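Local coordinates for protein sugar ABC transporter (Agrobacterium radiobacter, PDB 4RXT) that binds a pentose sugar, arabinopyranose, and probably serves as the periplasmic solute-binding component of an ABC-type carbohydrate transporter, at residues L244-P249 with N278-A283. Numbering follows the deposited sequence.
Sequences LVVQDP and NLVTKA. With ARA (alpha-L-arabinopyranose), chain B.
L244, V245 and V246 run antiparallel to V280, L279 and N278, the short strand axes 4.5 Å apart with their directions 142° from each other, and two reciprocal pairs of backbone hydrogen bonds hold them. L244 N reaches V280 O at 2.8 Å and V280 N returns to L244 O; V246 N to N278 O and N278 N to V246 O close the second pair. Between them V245 and L279 form the non-hydrogen-bonded pair, where V245 CA also makes a bent CA-H...O contact with N278 O, 3.5 Å away. On the face that carries V246 and V280, CG2 of one valine meets CG2 of the other at 3.6 Å. Each valine sets CG1 anti to its backbone N (chi1 176° in V246), which leaves CG2 as the branch that meets its neighbour; helix 288-294 packs here, I294 against V246 and I290 against V280. On the opposite face V245 and L279 cross at about a right angle, touching through V245 CG2 and L279 CD1 at 3.9 Å, and both pack against I115 of helix 109-128. This is the edge of the mixed sheet in one lobe of a two-lobed periplasmic binding protein: strand 278-280 forms one of its two edges within the chain, and is the antiparallel one beside five parallel strands. A water clips the margin, donating to V246 O at 2.7 Å and accepting from N278 ND2. Beyond V246 the chain runs on to the sugar pocket, where the extended side chain of Q247 sends NE2 to O2 of the arabinopyranose at 3.1 Å, nearly straight at 170°. That amide is fixed at both ends, since NE2 is also hydrogen-bonded to D227 OD1, and OE1 to T107 OG1. D248 follows as N-cap of helix 249-264, its OD1 taking R251 N.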
loop_
_atom_site.group_PDB
_atom_site.type_symbol
_atom_site.label_atom_id
_atom_site.label_comp_id
_atom_site.label_asym_id
_atom_site.label_seq_id
_atom_site.Cartn_x
_atom_site.Cartn_y
_atom_site.Cartn_z
ATOM N N LEU A 244 -1.365 6.104 11.274
ATOM C CA LEU A 244 -1.009 5.629 9.943
ATOM C C LEU A 244 -0.254 4.341 10.061
ATOM O O LEU A 244 0.770 4.281 10.773
ATOM C CB LEU A 244 -0.079 6.624 9.237
ATOM C CG LEU A 244 -0.698 7.983 8.898
ATOM C CD1 LEU A 244 0.383 9.000 8.549
ATOM C CD2 LEU A 244 -1.733 7.894 7.777
ATOM N N VAL A 245 -0.735 3.296 9.356
ATOM C CA VAL A 245 0.048 2.044 9.259
ATOM C C VAL A 245 1.088 2.219 8.166
ATOM O O VAL A 245 0.751 2.368 7.000
ATOM C CB VAL A 245 -0.810 0.811 8.988
ATOM C CG1 VAL A 245 0.049 -0.460 9.009
ATOM C CG2 VAL A 245 -1.949 0.698 10.015
ATOM N N VAL A 246 2.354 2.168 8.563
ATOM C CA VAL A 246 3.469 2.488 7.670
ATOM C C VAL A 246 4.210 1.197 7.296
ATOM O O VAL A 246 4.416 0.316 8.128
ATOM C CB VAL A 246 4.420 3.528 8.307
ATOM C CG1 VAL A 246 5.670 3.823 7.460
ATOM C CG2 VAL A 246 3.641 4.817 8.524
ATOM N N GLN A 247 4.502 1.089 6.004
ATOM C CA GLN A 247 5.166 -0.048 5.405
ATOM C C GLN A 247 6.625 0.297 5.136
ATOM O O GLN A 247 7.093 1.343 5.563
ATOM C CB GLN A 247 4.463 -0.345 4.081
ATOM C CG GLN A 247 2.966 -0.601 4.167
ATOM C CD GLN A 247 2.404 -0.981 2.813
ATOM O OE1 GLN A 247 2.471 -2.148 2.376
ATOM N NE2 GLN A 247 1.882 0.012 2.104
ATOM N N ASP A 248 7.345 -0.566 4.424
ATOM C CA ASP A 248 8.740 -0.309 4.009
ATOM C C ASP A 248 8.892 -0.377 2.486
ATOM O O ASP A 248 9.554 -1.273 1.950
ATOM C CB ASP A 248 9.752 -1.241 4.705
ATOM C CG ASP A 248 11.180 -0.690 4.698
ATOM O OD1 ASP A 248 11.464 0.289 3.981
ATOM O OD2 ASP A 248 12.013 -1.313 5.407
ATOM N N PRO A 249 8.304 0.596 1.775
ATOM C CA PRO A 249 8.411 0.586 0.333
ATOM C C PRO A 249 9.848 0.713 -0.184
ATOM O O PRO A 249 10.160 0.117 -1.201
ATOM C CB PRO A 249 7.569 1.802 -0.108
ATOM C CG PRO A 249 7.463 2.677 1.122
ATOM C CD PRO A 249 7.391 1.643 2.235
ATOM N N ASN A 278 4.029 -0.990 10.821
ATOM C CA ASN A 278 3.976 -0.324 12.117
ATOM C C ASN A 278 2.898 0.744 12.151
ATOM O O ASN A 278 2.836 1.612 11.248
ATOM C CB ASN A 278 5.325 0.342 12.476
ATOM C CG ASN A 278 6.431 -0.684 12.754
ATOM O OD1 ASN A 278 6.626 -1.134 13.894
ATOM N ND2 ASN A 278 7.141 -1.076 11.703
ATOM N N LEU A 279 2.060 0.671 13.183
ATOM C CA LEU A 279 1.106 1.748 13.454
ATOM C C LEU A 279 1.848 2.945 14.038
ATOM O O LEU A 279 2.427 2.888 15.114
ATOM C CB LEU A 279 0.002 1.281 14.389
ATOM C CG LEU A 279 -1.067 2.353 14.640
ATOM C CD1 LEU A 279 -1.859 2.707 13.384
ATOM C CD2 LEU A 279 -1.959 1.957 15.795
ATOM N N VAL A 280 1.746 4.040 13.299
ATOM C CA VAL A 280 2.415 5.282 13.673
ATOM C C VAL A 280 1.385 6.272 14.152
ATOM O O VAL A 280 0.381 6.512 13.466
ATOM C CB VAL A 280 3.198 5.844 12.486
ATOM C CG1 VAL A 280 3.842 7.193 12.842
ATOM C CG2 VAL A 280 4.249 4.845 12.053
ATOM N N THR A 281 1.661 6.860 15.331
ATOM C CA THR A 281 0.803 7.863 15.942
ATOM C C THR A 281 1.660 9.038 16.379
ATOM O O THR A 281 2.875 8.987 16.275
ATOM C CB THR A 281 0.097 7.317 17.182
ATOM O OG1 THR A 281 1.081 7.074 18.196
ATOM C CG2 THR A 281 -0.713 6.076 16.836
ATOM N N LYS A 282 1.018 10.091 16.883
ATOM C CA LYS A 282 1.764 11.190 17.547
ATOM C C LYS A 282 2.710 10.690 18.629
ATOM O O LYS A 282 3.814 11.159 18.755
ATOM C CB LYS A 282 0.793 12.189 18.163
ATOM C CG LYS A 282 0.184 13.097 17.134
ATOM C CD LYS A 282 -0.595 14.239 17.777
ATOM C CE LYS A 282 -1.434 13.795 18.968
ATOM N NZ LYS A 282 -2.372 14.876 19.414
ATOM N N ALA A 283 2.250 9.688 19.365
ATOM C CA ALA A 283 2.984 9.134 20.505
ATOM C C ALA A 283 4.301 8.433 20.108
ATOM O O ALA A 283 5.268 8.350 20.930
ATOM C CB ALA A 283 2.070 8.172 21.261
HETATM C C1 ARA B . 0.104 1.492 -0.814
HETATM C C2 ARA B . -0.228 0.028 -1.163
HETATM C C3 ARA B . -0.256 -0.136 -2.673
HETATM C C4 ARA B . -1.172 0.906 -3.338
HETATM C C5 ARA B . -1.514 1.998 -2.414
HETATM O O1 ARA B . -0.505 1.405 0.468
HETATM O O2 ARA B . 0.769 -0.863 -0.627
HETATM O O3 ARA B . -0.607 -1.498 -2.969
HETATM O O4 ARA B . -2.480 0.402 -3.620
HETATM O O5 ARA B . -0.416 2.520 -1.647
HETATM O O HOH W 1 6.916 -0.322 8.916
#